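PDB 4DS2: ubiquitin-conjugating enzyme E2, putative from Trypanosoma cruzi, which probably accepts activated ubiquitin, or a ubiquitin-like protein, from an E1 enzyme as a thioester and passes it on to a target, usually with an E3 ligase. Local coordinates for residues K18-E23 with W52-K57; Q134-R139 with H149-F154; P93-L98 with A160-G165. All coordinates share one frame; numbering follows the deposited sequence.

Interaction 1. Residues K18-E23 with W52-K57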
loop_
_atom_site.group_PDB
_atom_site.type_symbol
_atom_site.label_atom_id
_atom_site.label_comp_id
_atom_site.label_asym_id
_atom_site.label_seq_id
_atom_site.Cartn_x
_atom_site.Cartn_y
_atom_site.Cartn_z
ATOM N N LYS A 18 -15.519 -8.402 0.036
ATOM C CA LYS A 18 -15.780 -9.819 0.345
ATOM C C LYS A 18 -14.603 -10.692 -0.070
ATOM O O LYS A 18 -14.263 -11.658 0.620
ATOM C CB LYS A 18 -17.039 -10.304 -0.369
ATOM C CG LYS A 18 -18.309 -9.606 0.070
ATOM C CD LYS A 18 -19.555 -10.112 -0.672
ATOM C CE LYS A 18 -20.839 -9.363 -0.288
ATOM N NZ LYS A 18 -22.005 -10.254 0.099
ATOM N N LEU A 19 -13.981 -10.357 -1.202
ATOM C CA LEU A 19 -12.854 -11.172 -1.723
ATOM C C LEU A 19 -11.593 -10.946 -0.888
ATOM O O LEU A 19 -10.894 -11.906 -0.593
ATOM C CB LEU A 19 -12.577 -10.930 -3.219
ATOM C CG LEU A 19 -13.257 -11.940 -4.182
ATOM C CD1 LEU A 19 -13.154 -11.510 -5.640
ATOM C CD2 LEU A 19 -12.714 -13.358 -4.064
ATOM N N LEU A 20 -11.333 -9.690 -0.490
ATOM C CA LEU A 20 -10.195 -9.391 0.387
ATOM C C LEU A 20 -10.309 -10.081 1.756
ATOM O O LEU A 20 -9.340 -10.621 2.258
ATOM C CB LEU A 20 -10.051 -7.894 0.597
ATOM C CG LEU A 20 -8.869 -7.477 1.483
ATOM C CD1 LEU A 20 -7.540 -7.966 0.939
ATOM C CD2 LEU A 20 -8.846 -5.955 1.606
ATOM N N LEU A 21 -11.505 -10.040 2.345
ATOM C CA LEU A 21 -11.792 -10.624 3.658
ATOM C C LEU A 21 -11.603 -12.123 3.655
ATOM O O LEU A 21 -11.070 -12.694 4.593
ATOM C CB LEU A 21 -13.235 -10.288 4.067
ATOM C CG LEU A 21 -13.503 -8.808 4.393
ATOM C CD1 LEU A 21 -14.989 -8.641 4.613
ATOM C CD2 LEU A 21 -12.704 -8.323 5.602
ATOM N N GLU A 22 -12.032 -12.746 2.568
ATOM C CA GLU A 22 -11.791 -14.157 2.352
ATOM C C GLU A 22 -10.287 -14.523 2.292
ATOM O O GLU A 22 -9.852 -15.547 2.864
ATOM C CB GLU A 22 -12.555 -14.587 1.101
ATOM C CG GLU A 22 -14.077 -14.495 1.292
ATOM C CD GLU A 22 -14.896 -15.075 0.144
ATOM O OE1 GLU A 22 -14.307 -15.467 -0.888
ATOM O OE2 GLU A 22 -16.140 -15.148 0.278
ATOM N N GLU A 23 -9.490 -13.670 1.646
ATOM C CA GLU A 23 -8.042 -13.893 1.516
ATOM C C GLU A 23 -7.251 -13.595 2.781
ATOM O O GLU A 23 -6.299 -14.303 3.094
ATOM C CB GLU A 23 -7.459 -13.000 0.442
ATOM C CG GLU A 23 -7.954 -13.254 -0.968
ATOM C CD GLU A 23 -7.715 -12.032 -1.857
ATOM O OE1 GLU A 23 -8.530 -11.815 -2.790
ATOM O OE2 GLU A 23 -6.709 -11.284 -1.609
ATOM N N TRP A 52 -11.574 1.949 3.211
ATOM C CA TRP A 52 -11.115 0.768 3.920
ATOM C C TRP A 52 -9.867 1.108 4.649
ATOM O O TRP A 52 -8.918 1.510 4.043
ATOM C CB TRP A 52 -10.797 -0.378 2.981
ATOM C CG TRP A 52 -11.843 -0.790 1.971
ATOM C CD1 TRP A 52 -13.144 -0.313 1.800
ATOM C CD2 TRP A 52 -11.693 -1.854 0.984
ATOM N NE1 TRP A 52 -13.774 -0.976 0.787
ATOM C CE2 TRP A 52 -12.954 -1.924 0.261
ATOM C CE3 TRP A 52 -10.668 -2.735 0.647
ATOM C CZ2 TRP A 52 -13.159 -2.836 -0.764
ATOM C CZ3 TRP A 52 -10.879 -3.653 -0.387
ATOM C CH2 TRP A 52 -12.110 -3.700 -1.073
ATOM N N ILE A 53 -9.883 0.962 5.968
ATOM C CA ILE A 53 -8.700 1.113 6.822
ATOM C C ILE A 53 -8.093 -0.283 7.027
ATOM O O ILE A 53 -8.778 -1.215 7.466
ATOM C CB ILE A 53 -9.061 1.732 8.197
ATOM C CG1 ILE A 53 -9.895 3.031 8.014
ATOM C CG2 ILE A 53 -7.783 1.985 9.026
ATOM C CD1 ILE A 53 -11.400 2.880 8.097
ATOM N N LEU A 54 -6.825 -0.429 6.673
ATOM C CA LEU A 54 -6.098 -1.693 6.812
ATOM C C LEU A 54 -4.939 -1.608 7.848
ATOM O O LEU A 54 -4.370 -0.535 8.063
ATOM C CB LEU A 54 -5.491 -2.098 5.469
ATOM C CG LEU A 54 -6.307 -2.240 4.181
ATOM C CD1 LEU A 54 -5.346 -2.778 3.118
ATOM C CD2 LEU A 54 -7.500 -3.161 4.330
ATOM N N LYS A 55 -4.607 -2.763 8.445
ATOM C CA LYS A 55 -3.383 -2.928 9.244
ATOM C C LYS A 55 -2.524 -4.006 8.603
ATOM O O LYS A 55 -3.017 -5.040 8.168
ATOM C CB LYS A 55 -3.691 -3.277 10.687
ATOM C CG LYS A 55 -4.509 -2.206 11.412
ATOM C CD LYS A 55 -4.537 -2.437 12.925
ATOM C CE LYS A 55 -5.612 -1.659 13.670
ATOM N NZ LYS A 55 -5.759 -2.231 15.040
ATOM N N VAL A 56 -1.238 -3.713 8.480
ATOM C CA VAL A 56 -0.339 -4.493 7.620
ATOM C C VAL A 56 0.979 -4.690 8.330
ATOM O O VAL A 56 1.386 -3.846 9.136
ATOM C CB VAL A 56 -0.098 -3.769 6.268
ATOM C CG1 VAL A 56 0.945 -4.490 5.439
ATOM C CG2 VAL A 56 -1.400 -3.623 5.473
ATOM N N LYS A 57 1.642 -5.808 8.035
ATOM C CA LYS A 57 3.085 -5.968 8.330
ATOM C C LYS A 57 3.828 -5.940 7.016
ATOM O O LYS A 57 3.394 -6.562 6.054
ATOM C CB LYS A 57 3.363 -7.290 9.035
ATOM C CG LYS A 57 2.659 -7.435 10.385
ATOM C CD LYS A 57 3.246 -6.511 11.442
ATOM C CE LYS A 57 2.262 -6.286 12.578
ATOM N NZ LYS A 57 2.066 -7.504 13.404
#
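Leu20 drives one methyl, CD2, into the angle between Trp52 and Leu54, and this single group makes the closest approaches between helix segment 18-23 and strand segment 52-57. Leu20 CD2 lies 3.7 Å from Trp52 CZ3 and 3.8 Å from Trp52 CE3; the same methyl also comes within 4.1 Å of Leu54 CD2, methyl against methyl. It approaches the six-membered part of the indole obliquely. No hydrogen bond joins the segments; the contact rests on apolar surfaces that are all buried.

The torsions explain the reach. Leu20 holds CG opposite its own backbone N (chi1 -179°), extending the branched end from the helix toward the sheet. Trp52 has CG opposite the carbonyl carbon (chi1 -52°), beside its backbone N, and the two side chains slide past each other in opposite directions. The nearest CA atoms, those of Leu20 and Trp52, are 10.8 Å apart; the large indole spans much of this, and leucine offers a compact branched methyl to meet it. The one polar atom of the indole, NE1, donates to the carbonyl O of Ile49. The ring of Phe77 also meets the indole, the planes at about 45°.

Residues alternate along the strand, so Trp52 and Leu54 turn to the helix-covered face while Ile53 and Lys55 turn to the other. This is the N-terminal helix laid over the antiparallel sheet of the UBC fold. Strand 51-57 runs between strands 40-46 and 70-76; Val44 of the former touches both leucines. Ile124 of helix 120-132 also packs on both leucines, and Ala120 of that helix on Trp52, so the cluster lies where helix 11-27, helix 120-132 and the sheet converge.

Interaction 2. Residues Q134-R139 with H149-F154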
loop_
_atom_site.group_PDB
_atom_site.type_symbol
_atom_site.label_atom_id
_atom_site.label_comp_id
_atom_site.label_asym_id
_atom_site.label_seq_id
_atom_site.Cartn_x
_atom_site.Cartn_y
_atom_site.Cartn_z
ATOM N N GLN A 134 10.186 -3.233 -3.624
ATOM C CA GLN A 134 10.792 -2.904 -4.901
ATOM C C GLN A 134 11.171 -1.445 -4.984
ATOM O O GLN A 134 11.240 -0.884 -6.063
ATOM C CB GLN A 134 9.876 -3.267 -6.074
ATOM C CG GLN A 134 9.345 -4.706 -6.084
ATOM C CD GLN A 134 10.421 -5.811 -6.187
ATOM O OE1 GLN A 134 11.580 -5.558 -6.537
ATOM N NE2 GLN A 134 10.011 -7.062 -5.918
ATOM N N TYR A 135 11.481 -0.834 -3.865
ATOM C CA TYR A 135 11.741 0.602 -3.856
ATOM C C TYR A 135 13.029 1.025 -4.549
ATOM O O TYR A 135 13.072 2.152 -5.111
ATOM C CB TYR A 135 11.744 1.165 -2.428
ATOM C CG TYR A 135 12.671 0.438 -1.484
ATOM C CD1 TYR A 135 12.247 -0.731 -0.836
ATOM C CD2 TYR A 135 13.956 0.898 -1.250
ATOM C CE1 TYR A 135 13.081 -1.416 0.019
ATOM C CE2 TYR A 135 14.808 0.220 -0.383
ATOM C CZ TYR A 135 14.362 -0.934 0.260
ATOM O OH TYR A 135 15.178 -1.612 1.141
ATOM N N LYS A 136 14.066 0.164 -4.511
ATOM C CA LYS A 136 15.406 0.473 -5.108
ATOM C C LYS A 136 15.367 0.809 -6.588
ATOM O O LYS A 136 16.213 1.571 -7.046
ATOM C CB LYS A 136 16.423 -0.665 -4.889
ATOM C CG LYS A 136 16.876 -0.844 -3.444
ATOM C CD LYS A 136 18.184 -1.623 -3.319
ATOM C CE LYS A 136 18.394 -2.196 -1.906
ATOM N NZ LYS A 136 17.690 -3.467 -1.522
ATOM N N SER A 137 14.405 0.245 -7.327
ATOM C CA SER A 137 14.276 0.501 -8.779
ATOM C C SER A 137 13.304 1.669 -9.059
ATOM O O SER A 137 12.071 1.580 -8.908
ATOM C CB SER A 137 13.892 -0.753 -9.546
ATOM O OG SER A 137 12.542 -1.034 -9.297
ATOM N N ARG A 138 13.898 2.771 -9.474
ATOM C CA ARG A 138 13.196 3.996 -9.720
ATOM C C ARG A 138 12.331 3.935 -10.986
ATOM O O ARG A 138 12.768 3.400 -11.999
ATOM C CB ARG A 138 14.234 5.100 -9.895
ATOM C CG ARG A 138 13.642 6.479 -10.052
ATOM C CD ARG A 138 14.617 7.569 -9.637
ATOM N NE ARG A 138 13.925 8.851 -9.645
ATOM C CZ ARG A 138 13.659 9.559 -10.740
ATOM N NH1 ARG A 138 14.056 9.127 -11.947
ATOM N NH2 ARG A 138 13.009 10.719 -10.629
ATOM N N ARG A 139 11.135 4.542 -10.935
ATOM C CA ARG A 139 10.308 4.775 -12.141
ATOM C C ARG A 139 9.796 6.219 -12.249
ATOM O O ARG A 139 10.570 7.160 -12.211
ATOM C CB ARG A 139 9.140 3.817 -12.196
ATOM C CG ARG A 139 9.579 2.391 -12.261
ATOM C CD ARG A 139 8.398 1.482 -12.073
ATOM N NE ARG A 139 8.858 0.148 -11.775
ATOM C CZ ARG A 139 8.158 -0.762 -11.122
ATOM N NH1 ARG A 139 6.936 -0.507 -10.671
ATOM N NH2 ARG A 139 8.680 -1.960 -10.941
ATOM N N HIS A 149 17.524 10.525 -3.276
ATOM C CA HIS A 149 18.924 10.944 -3.240
ATOM C C HIS A 149 19.701 10.279 -2.137
ATOM O O HIS A 149 20.823 9.854 -2.331
ATOM C CB HIS A 149 18.983 12.440 -3.075
ATOM C CG HIS A 149 20.350 13.021 -3.307
ATOM N ND1 HIS A 149 21.404 12.748 -2.501
ATOM C CD2 HIS A 149 20.819 13.894 -4.301
ATOM C CE1 HIS A 149 22.483 13.404 -2.957
ATOM N NE2 HIS A 149 22.121 14.110 -4.054
ATOM N N TYR A 150 19.088 10.161 -0.980
ATOM C CA TYR A 150 19.733 9.575 0.162
ATOM C C TYR A 150 19.934 8.052 0.023
ATOM O O TYR A 150 21.007 7.523 0.380
ATOM C CB TYR A 150 18.945 9.927 1.421
ATOM C CG TYR A 150 19.764 9.828 2.685
ATOM C CD1 TYR A 150 20.810 10.729 2.955
ATOM C CD2 TYR A 150 19.492 8.825 3.628
ATOM C CE1 TYR A 150 21.554 10.623 4.131
ATOM C CE2 TYR A 150 20.227 8.712 4.799
ATOM C CZ TYR A 150 21.255 9.596 5.047
ATOM O OH TYR A 150 21.960 9.447 6.228
ATOM N N LEU A 151 18.920 7.338 -0.461
ATOM C CA LEU A 151 19.118 5.914 -0.822
ATOM C C LEU A 151 20.250 5.701 -1.842
ATOM O O LEU A 151 21.067 4.768 -1.719
ATOM C CB LEU A 151 17.839 5.320 -1.423
ATOM C CG LEU A 151 17.924 3.851 -1.884
ATOM C CD1 LEU A 151 18.075 2.834 -0.755
ATOM C CD2 LEU A 151 16.715 3.527 -2.727
ATOM N N GLU A 152 20.260 6.560 -2.854
ATOM C CA GLU A 152 21.191 6.418 -3.968
ATOM C C GLU A 152 22.643 6.605 -3.543
ATOM O O GLU A 152 23.529 5.944 -4.067
ATOM C CB GLU A 152 20.833 7.376 -5.107
ATOM C CG GLU A 152 19.825 6.790 -6.095
ATOM C CD GLU A 152 19.299 7.806 -7.114
ATOM O OE1 GLU A 152 19.576 9.022 -6.990
ATOM O OE2 GLU A 152 18.583 7.390 -8.047
ATOM N N LYS A 153 22.872 7.482 -2.570
ATOM C CA LYS A 153 24.230 7.826 -2.149
ATOM C C LYS A 153 24.616 7.370 -0.768
ATOM O O LYS A 153 25.791 7.292 -0.465
ATOM C CB LYS A 153 24.441 9.323 -2.334
ATOM C CG LYS A 153 24.491 9.586 -3.835
ATOM C CD LYS A 153 24.744 10.990 -4.303
ATOM C CE LYS A 153 24.230 11.125 -5.737
ATOM N NZ LYS A 153 24.649 12.374 -6.442
ATOM N N PHE A 154 23.647 7.045 0.062
ATOM C CA PHE A 154 23.932 6.453 1.356
ATOM C C PHE A 154 23.025 5.260 1.597
ATOM O O PHE A 154 22.268 5.240 2.580
ATOM C CB PHE A 154 23.797 7.492 2.467
ATOM C CG PHE A 154 24.750 8.645 2.316
ATOM C CD1 PHE A 154 25.977 8.640 2.961
ATOM C CD2 PHE A 154 24.435 9.718 1.487
ATOM C CE1 PHE A 154 26.866 9.689 2.795
ATOM C CE2 PHE A 154 25.313 10.769 1.317
ATOM C CZ PHE A 154 26.531 10.760 1.972
#
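Leu151 and Tyr135 make the apolar part of this contact. The leucine CD2 methyl comes to the edge of the tyrosine ring, near its plane, with 4.1 Å between Leu151 CD2 and Tyr135 CD2, and the two side chains cross at about a right angle. The same methyl rests on the backbone of the next residue, Leu151 CD2 being 4.1 Å from Lys136 CA. Leu151 has CG opposite its backbone N (chi1 178°), which sends the branch off the helix toward the loop. Phe158 of helix 155-162 packs on both Tyr135 and Leu151, so the three side chains form one apolar cluster, in which a compact branched leucine suits the space beside the two rings.

The loop owes its shape to a type I beta turn from Gln134 to Ser137, just past helix 120-132, with Tyr135 and Lys136 at its two central positions. Ser137 OG adds a weak bond to Gln134 O. In the UBC fold this is where the chain leaves the central helix on its way to the C-terminal helices, and the turn lies against the first of them, helix 145-153. Tyr135 O accepts from Arg148 NH2 on that helix, a polar tie beside the apolar one.

Charged residues occupy the solvent side. Arg138 and Glu152 approach through the aliphatic part of the arginine, Arg138 CD lying 4.3 Å from Glu152 OE2. Arg138 NE remains 5.1 Å from that oxygen, too far for a salt bridge, although the opposite charges should attract weakly; its partner, by a weak and long ion pair, is Asp142.

Interaction 3. Residues P93-L98 with A160-G165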
loop_
_atom_site.group_PDB
_atom_site.type_symbol
_atom_site.label_atom_id
_atom_site.label_comp_id
_atom_site.label_asym_id
_atom_site.label_seq_id
_atom_site.Cartn_x
_atom_site.Cartn_y
_atom_site.Cartn_z
ATOM N N PRO A 93 3.415 7.058 9.336
ATOM C CA PRO A 93 4.520 7.605 8.539
ATOM C C PRO A 93 5.490 6.505 8.114
ATOM O O PRO A 93 5.631 5.487 8.817
ATOM C CB PRO A 93 5.203 8.600 9.480
ATOM C CG PRO A 93 4.798 8.177 10.848
ATOM C CD PRO A 93 3.404 7.608 10.697
ATOM N N VAL A 94 6.081 6.714 6.936
ATOM C CA VAL A 94 7.000 5.788 6.259
ATOM C C VAL A 94 8.062 6.655 5.552
ATOM O O VAL A 94 7.711 7.541 4.733
ATOM C CB VAL A 94 6.281 4.885 5.211
ATOM C CG1 VAL A 94 7.262 3.881 4.593
ATOM C CG2 VAL A 94 5.095 4.165 5.840
ATOM N N TYR A 95 9.345 6.454 5.910
ATOM C CA TYR A 95 10.413 7.144 5.203
ATOM C C TYR A 95 10.636 6.364 3.903
ATOM O O TYR A 95 10.902 5.176 3.915
ATOM C CB TYR A 95 11.682 7.277 6.054
ATOM C CG TYR A 95 12.773 8.117 5.410
ATOM C CD1 TYR A 95 12.649 9.501 5.335
ATOM C CD2 TYR A 95 13.919 7.521 4.846
ATOM C CE1 TYR A 95 13.640 10.277 4.731
ATOM C CE2 TYR A 95 14.926 8.287 4.247
ATOM C CZ TYR A 95 14.785 9.672 4.183
ATOM O OH TYR A 95 15.752 10.477 3.588
ATOM N N SER A 96 10.481 7.052 2.773
ATOM C CA SER A 96 10.525 6.421 1.464
ATOM C C SER A 96 10.583 7.466 0.362
ATOM O O SER A 96 10.006 8.560 0.509
ATOM C CB SER A 96 9.276 5.566 1.267
ATOM O OG SER A 96 9.045 5.288 -0.106
ATOM N N PRO A 97 11.241 7.113 -0.770
ATOM C CA PRO A 97 11.149 7.932 -1.991
ATOM C C PRO A 97 9.746 7.955 -2.624
ATOM O O PRO A 97 9.427 8.868 -3.390
ATOM C CB PRO A 97 12.110 7.227 -2.959
ATOM C CG PRO A 97 12.780 6.112 -2.198
ATOM C CD PRO A 97 11.946 5.834 -1.016
ATOM N N LEU A 98 8.933 6.945 -2.307
ATOM C CA LEU A 98 7.632 6.749 -2.991
ATOM C C LEU A 98 6.415 7.333 -2.167
ATOM O O LEU A 98 5.297 7.510 -2.687
ATOM C CB LEU A 98 7.479 5.258 -3.409
ATOM C CG LEU A 98 8.526 4.594 -4.358
ATOM C CD1 LEU A 98 8.442 3.068 -4.271
ATOM C CD2 LEU A 98 8.383 5.021 -5.809
ATOM N N ALA A 160 19.384 2.472 8.283
ATOM C CA ALA A 160 19.381 2.841 9.724
ATOM C C ALA A 160 18.301 3.866 10.017
ATOM O O ALA A 160 17.705 3.875 11.086
ATOM C CB ALA A 160 20.742 3.392 10.149
ATOM N N ARG A 161 18.067 4.727 9.038
ATOM C CA ARG A 161 17.045 5.776 9.115
ATOM C C ARG A 161 15.603 5.229 9.021
ATOM O O ARG A 161 14.707 5.782 9.662
ATOM C CB ARG A 161 17.326 6.834 8.041
ATOM C CG ARG A 161 16.332 7.958 7.978
ATOM C CD ARG A 161 16.778 8.996 6.943
ATOM N NE ARG A 161 17.960 9.772 7.351
ATOM C CZ ARG A 161 18.365 10.887 6.734
ATOM N NH1 ARG A 161 17.704 11.342 5.672
ATOM N NH2 ARG A 161 19.427 11.551 7.166
ATOM N N VAL A 162 15.381 4.162 8.246
ATOM C CA VAL A 162 14.062 3.542 8.171
ATOM C C VAL A 162 13.691 2.938 9.531
ATOM O O VAL A 162 12.537 3.063 9.987
ATOM C CB VAL A 162 13.949 2.467 7.051
ATOM C CG1 VAL A 162 12.686 1.616 7.216
ATOM C CG2 VAL A 162 13.985 3.116 5.685
ATOM N N ARG A 163 14.667 2.307 10.191
ATOM C CA ARG A 163 14.432 1.747 11.539
ATOM C C ARG A 163 14.224 2.796 12.612
ATOM O O ARG A 163 13.737 2.462 13.676
ATOM C CB ARG A 163 15.557 0.817 11.967
ATOM C CG ARG A 163 15.548 -0.469 11.185
ATOM C CD ARG A 163 16.846 -1.235 11.310
ATOM N NE ARG A 163 16.796 -2.360 10.369
ATOM C CZ ARG A 163 17.598 -2.558 9.316
ATOM N NH1 ARG A 163 18.610 -1.729 9.032
ATOM N NH2 ARG A 163 17.393 -3.631 8.544
ATOM N N ARG A 164 14.604 4.043 12.341
ATOM C CA ARG A 164 14.262 5.141 13.219
ATOM C C ARG A 164 12.781 5.493 12.975
ATOM O O ARG A 164 11.938 5.047 13.741
ATOM C CB ARG A 164 15.251 6.308 13.043
ATOM C CG ARG A 164 16.697 5.896 13.353
ATOM C CD ARG A 164 17.599 7.047 13.800
ATOM N NE ARG A 164 18.146 7.839 12.682
ATOM C CZ ARG A 164 19.328 7.649 12.075
ATOM N NH1 ARG A 164 20.153 6.661 12.432
ATOM N NH2 ARG A 164 19.684 8.459 11.076
ATOM N N GLY A 165 12.446 6.222 11.904
ATOM C CA GLY A 165 11.035 6.428 11.526
ATOM C C GLY A 165 10.789 6.976 10.129
ATOM O O GLY A 165 9.731 7.581 9.872
#
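Tyr95 OH accepts a hydrogen bond from Arg161 NH1 at 3.0 Å, somewhat bent, with an N-H...O angle of 143°. The hydroxyl oxygen lies close to the guanidinium plane, at its edge, where an N-H can point to it. Nearer the backbone, the arginine's aliphatic stem passes over one face of the tyrosine: Arg161 CD sits 3.7 Å from the centroid of the Tyr95 ring, a CH-pi contact displaced toward the rim. Ring and guanidinium planes are 73° apart. A bend at chi3 (-70°) after an otherwise extended chain lets Arg161 do both things, laying CD on the ring and turning its head to the hydroxyl. Long and amphipathic, arginine suits such a place, as does tyrosine with its apolar face and polar end.

The joined parts are the loop that follows strand 87-90 and the end of the chain after helix 145-153, here residues of helix 155-162, the last helix of the UBC fold, and those that follow. Helix 145-153 lies beside them.

Val162 comes in at the edge of the Tyr95 ring, its CG2 4.5 Å from Tyr95 CD2 and 4.1 Å from Tyr95 O. That carbonyl O is hydrogen-bonded to Tyr64 OH. Gly165 brings bare backbone against the base of the side chain, with Gly165 C 4.2 Å from Tyr95 CB. Just beyond Tyr95 the loop folds into an ST turn, in which Ser96 OG accepts from Leu98 N at 2.8 Å.

In the fold
Interactions 2 and 3 are neighbours, their centres about 12 Å apart, with interaction 2 nested in the chain loop that interaction 3 closes. Tyr150 links them: it makes a cation-pi contact with Arg161, Tyr150 CZ being 3.4 Å from Arg161 NH2, and Tyr150 CB is 3.9 Å from Tyr95 OH. A second join is Tyr135 CA to Leu98 CD1, 4.1 Å. Interaction 1 lies on the opposite side of the chain's centre, its centre about 29 Å from that of interaction 2 and 24 Å from that of interaction 3. Helix 120-132 spans between them. In this family the active-site cysteine usually lies in the loop after the fourth strand, the loop that also contains segment 93-98.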